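PDB 6TD7: THB11 from Chlamydomonas reinhardtii, which binds heme and, as a truncated hemoglobin, probably oxygen at the heme iron, with nitrite reduction as a further likely activity. Local coordinates for residues E29-K34 against K100-A105. Sequence-based numbering, arbitrary orientation.
Sequences ELFYRK and KYFEEA. With CYN (cyanide ion), chain C.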
ATOM      1  N   GLU A  29       9.375   2.535   3.621  0.51  9.82           N
ATOM      2  CA  GLU A  29      10.641   2.056   3.070  0.51 15.31           C
ATOM      3  C   GLU A  29      10.831   0.571   3.349  0.51 11.67           C
ATOM      4  O   GLU A  29      11.314  -0.173   2.488  0.51  9.87           O
ATOM      5  CB  GLU A  29      11.803   2.874   3.632  0.51 13.31           C
ATOM      6  CG  GLU A  29      11.866   4.285   3.064  0.51 18.10           C
ATOM      7  CD  GLU A  29      12.841   5.192   3.794  0.51 18.72           C
ATOM      8  OE1 GLU A  29      13.331   4.811   4.878  0.51 18.53           O
ATOM      9  OE2 GLU A  29      13.111   6.297   3.279  0.51 16.60           O
ATOM     10  N   LEU A  30      10.450   0.120   4.546  1.00 14.11           N
ATOM     11  CA  LEU A  30      10.521  -1.305   4.853  1.00 12.06           C
ATOM     12  C   LEU A  30       9.520  -2.094   4.017  1.00 12.83           C
ATOM     13  O   LEU A  30       9.840  -3.178   3.513  1.00 10.17           O
ATOM     14  CB  LEU A  30      10.269  -1.492   6.346  1.00 12.30           C
ATOM     15  CG  LEU A  30      10.350  -2.871   6.983  1.00 12.86           C
ATOM     16  CD1 LEU A  30      11.633  -3.576   6.595  1.00 16.95           C
ATOM     17  CD2 LEU A  30      10.244  -2.691   8.498  1.00 12.39           C
ATOM     18  N   PHE A  31       8.304  -1.567   3.873  1.00 11.61           N
ATOM     19  CA  PHE A  31       7.322  -2.153   2.961  1.00 10.39           C
ATOM     20  C   PHE A  31       7.933  -2.410   1.590  1.00  9.48           C
ATOM     21  O   PHE A  31       7.844  -3.523   1.058  1.00 13.29           O
ATOM     22  CB  PHE A  31       6.108  -1.221   2.869  1.00 12.02           C
ATOM     23  CG  PHE A  31       5.169  -1.529   1.731  1.00  7.38           C
ATOM     24  CD1 PHE A  31       4.348  -2.644   1.765  1.00 11.94           C
ATOM     25  CD2 PHE A  31       5.089  -0.678   0.638  1.00 15.70           C
ATOM     26  CE1 PHE A  31       3.476  -2.917   0.717  1.00  8.88           C
ATOM     27  CE2 PHE A  31       4.220  -0.942  -0.413  1.00 15.36           C
ATOM     28  CZ  PHE A  31       3.413  -2.060  -0.375  1.00  9.27           C
ATOM     29  N   TYR A  32       8.570  -1.400   0.997  1.00 11.63           N
ATOM     30  CA  TYR A  32       9.130  -1.599  -0.337  1.00 11.89           C
ATOM     31  C   TYR A  32      10.313  -2.558  -0.315  1.00 12.20           C
ATOM     32  O   TYR A  32      10.502  -3.326  -1.266  1.00 10.67           O
ATOM     33  CB  TYR A  32       9.526  -0.261  -0.956  1.00 12.30           C
ATOM     34  CG  TYR A  32       8.340   0.440  -1.567  1.00 13.76           C
ATOM     35  CD1 TYR A  32       7.773  -0.012  -2.754  1.00 14.27           C
ATOM     36  CD2 TYR A  32       7.770   1.537  -0.946  1.00 15.37           C
ATOM     37  CE1 TYR A  32       6.672   0.621  -3.304  1.00 13.45           C
ATOM     38  CE2 TYR A  32       6.681   2.176  -1.489  1.00 15.49           C
ATOM     39  CZ  TYR A  32       6.132   1.717  -2.663  1.00 15.96           C
ATOM     40  OH  TYR A  32       5.046   2.381  -3.177  1.00 15.28           O
ATOM     41  N   ARG A  33      11.106  -2.554   0.753  1.00 12.68           N
ATOM     42  CA  ARG A  33      12.188  -3.528   0.845  1.00 11.24           C
ATOM     43  C   ARG A  33      11.638  -4.952   0.810  1.00 14.32           C
ATOM     44  O   ARG A  33      12.162  -5.813   0.094  1.00 13.55           O
ATOM     45  CB  ARG A  33      13.004  -3.286   2.111  1.00 16.99           C
ATOM     46  CG  ARG A  33      14.473  -3.644   1.974  1.00 32.17           C
ATOM     47  CD  ARG A  33      15.360  -2.654   2.723  1.00 31.06           C
ATOM     48  NE  ARG A  33      15.137  -2.728   4.163  1.00 24.60           N
ATOM     49  CZ  ARG A  33      14.878  -1.689   4.955  1.00 26.02           C
ATOM     50  NH1 ARG A  33      14.819  -0.455   4.473  1.00 36.28           N
ATOM     51  NH2 ARG A  33      14.690  -1.897   6.249  1.00 34.54           N
ATOM     52  N   LYS A  34      10.568  -5.211   1.566  1.00 12.98           N
ATOM     53  CA  LYS A  34       9.956  -6.534   1.555  1.00 10.94           C
ATOM     54  C   LYS A  34       9.381  -6.877   0.183  1.00 13.60           C
ATOM     55  O   LYS A  34       9.528  -8.008  -0.294  1.00 12.98           O
ATOM     56  CB  LYS A  34       8.861  -6.603   2.621  1.00 12.60           C
ATOM     57  CG  LYS A  34       9.386  -6.563   4.045  1.00 14.62           C
ATOM     58  CD  LYS A  34       8.301  -6.142   5.029  1.00 16.31           C
ATOM     59  CE  LYS A  34       8.788  -6.221   6.467  1.00 21.63           C
ATOM     60  NZ  LYS A  34       8.919  -7.630   6.940  1.00 20.51           N
ATOM     61  N   LYS A 100       0.187  -8.012   3.690  1.00 15.66           N
ATOM     62  CA  LYS A 100       0.969  -8.665   4.735  1.00 11.89           C
ATOM     63  C   LYS A 100       2.253  -7.892   5.011  1.00 14.09           C
ATOM     64  O   LYS A 100       2.612  -7.646   6.169  1.00 10.86           O
ATOM     65  CB  LYS A 100       1.283 -10.107   4.324  1.00 11.78           C
ATOM     66  CG  LYS A 100       2.122 -10.915   5.322  1.00 18.69           C
ATOM     67  CD  LYS A 100       3.344 -11.561   4.655  1.00 36.66           C
ATOM     68  CE  LYS A 100       3.569 -12.996   5.125  1.00 38.14           C
ATOM     69  NZ  LYS A 100       4.949 -13.210   5.639  1.00 49.62           N
ATOM     70  N   TYR A 101       2.955  -7.485   3.951  1.00  9.95           N
ATOM     71  CA  TYR A 101       4.238  -6.813   4.120  1.00  8.38           C
ATOM     72  C   TYR A 101       4.079  -5.414   4.709  1.00 12.75           C
ATOM     73  O   TYR A 101       4.944  -4.966   5.471  1.00 14.57           O
ATOM     74  CB  TYR A 101       4.963  -6.740   2.779  1.00  6.64           C
ATOM     75  CG  TYR A 101       5.539  -8.056   2.324  1.00 11.48           C
ATOM     76  CD1 TYR A 101       6.135  -8.923   3.228  1.00 15.87           C
ATOM     77  CD2 TYR A 101       5.491  -8.431   0.990  1.00  9.10           C
ATOM     78  CE1 TYR A 101       6.668 -10.122   2.816  1.00 16.36           C
ATOM     79  CE2 TYR A 101       6.022  -9.629   0.569  1.00 16.50           C
ATOM     80  CZ  TYR A 101       6.608 -10.472   1.487  1.00 19.97           C
ATOM     81  OH  TYR A 101       7.140 -11.671   1.080  1.00 21.71           O
ATOM     82  N   PHE A 102       3.004  -4.710   4.366  1.00  7.27           N
ATOM     83  CA  PHE A 102       2.772  -3.408   4.981  1.00  8.52           C
ATOM     84  C   PHE A 102       2.501  -3.568   6.468  1.00 13.21           C
ATOM     85  O   PHE A 102       3.003  -2.793   7.292  1.00 13.27           O
ATOM     86  CB  PHE A 102       1.610  -2.701   4.293  1.00  8.64           C
ATOM     87  CG  PHE A 102       1.550  -1.233   4.569  1.00 13.79           C
ATOM     88  CD1 PHE A 102       0.892  -0.754   5.688  1.00 16.88           C
ATOM     89  CD2 PHE A 102       2.159  -0.331   3.710  1.00 13.72           C
ATOM     90  CE1 PHE A 102       0.840   0.595   5.944  1.00 10.50           C
ATOM     91  CE2 PHE A 102       2.106   1.021   3.959  1.00 15.47           C
ATOM     92  CZ  PHE A 102       1.448   1.484   5.080  1.00 17.64           C
ATOM     93  N   GLU A 103       1.724  -4.591   6.829  1.00 11.86           N
ATOM     94  CA  GLU A 103       1.465  -4.882   8.233  1.00 13.14           C
ATOM     95  C   GLU A 103       2.736  -5.297   8.962  1.00  8.58           C
ATOM     96  O   GLU A 103       2.964  -4.896  10.110  1.00 12.50           O
ATOM     97  CB  GLU A 103       0.405  -5.979   8.334  1.00 14.15           C
ATOM     98  CG  GLU A 103       0.034  -6.386   9.744  1.00 19.79           C
ATOM     99  CD  GLU A 103      -0.811  -7.645   9.772  1.00 30.16           C
ATOM    100  OE1 GLU A 103      -1.815  -7.676  10.512  1.00 30.35           O
ATOM    101  OE2 GLU A 103      -0.474  -8.605   9.046  1.00 33.18           O
ATOM    102  N   GLU A 104       3.569  -6.127   8.322  1.00  9.49           N
ATOM    103  CA  GLU A 104       4.836  -6.522   8.930  1.00 13.44           C
ATOM    104  C   GLU A 104       5.724  -5.311   9.187  1.00 12.70           C
ATOM    105  O   GLU A 104       6.379  -5.218  10.231  1.00 10.37           O
ATOM    106  CB  GLU A 104       5.570  -7.518   8.030  1.00 14.29           C
ATOM    107  CG  GLU A 104       4.957  -8.902   7.980  1.00 17.73           C
ATOM    108  CD  GLU A 104       5.774  -9.886   7.157  1.00 24.88           C
ATOM    109  OE1 GLU A 104       5.384 -11.069   7.112  1.00 29.16           O
ATOM    110  OE2 GLU A 104       6.800  -9.487   6.561  1.00 18.30           O
ATOM    111  N   ALA A 105       5.777  -4.385   8.225  1.00 12.10           N
ATOM    112  CA  ALA A 105       6.575  -3.178   8.394  1.00 13.15           C
ATOM    113  C   ALA A 105       6.117  -2.375   9.605  1.00  9.74           C
ATOM    114  O   ALA A 105       6.944  -1.894  10.386  1.00  9.32           O
ATOM    115  CB  ALA A 105       6.507  -2.324   7.128  1.00  8.45           C
TER
HETATM  116  C   CYN C 202       2.476   0.113  -4.890  1.00 18.99           C
HETATM  117  N   CYN C 202       3.460   0.681  -4.676  1.00 19.54           N
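In the helical sandwich of this truncated globin, helix 21-36 packs against helix 92-108 through Phe31 and Phe102; the axes of the short segments 29-34 and 100-105 come within 8.3 Å, their N-to-C directions 135° apart. Helices 21-36 and 92-108 correspond to helices B and G of the two-over-two truncated globin fold. The two rings form a T-shaped pair: the edge of Phe102 points to the face of Phe31, with centroids 5.4 Å apart and planes at 67°. Phe31 CG stands anti to its backbone N (chi1 166°), which carries CD1 to 3.7 Å from Phe102 CB. The Phe31 ring lies about 4 Å from the heme; its neighbour Tyr32 donates through OH a 2.8 Å hydrogen bond to the cyanide N. Ala105 CB fits beside Leu30, 3.9 Å from Leu30 CG. Farther along, Lys34 lays CB over the Tyr101 ring face, 3.9 Å from its centroid, and its chain bends at its last torsion so that NZ forms a salt bridge with Glu104 OE2, 2.8 Å away on the anti side. Glu108 makes a second salt bridge to this ammonium, and Lys100 NZ one to Glu104 OE1 on the syn side, holding Glu104 through both oxygens. A methionine in place of Lys34 would probably cost Glu104 OE2 and Glu108 the cation that joins them. Tyr101 OH is hydrogen-bonded to Asp38.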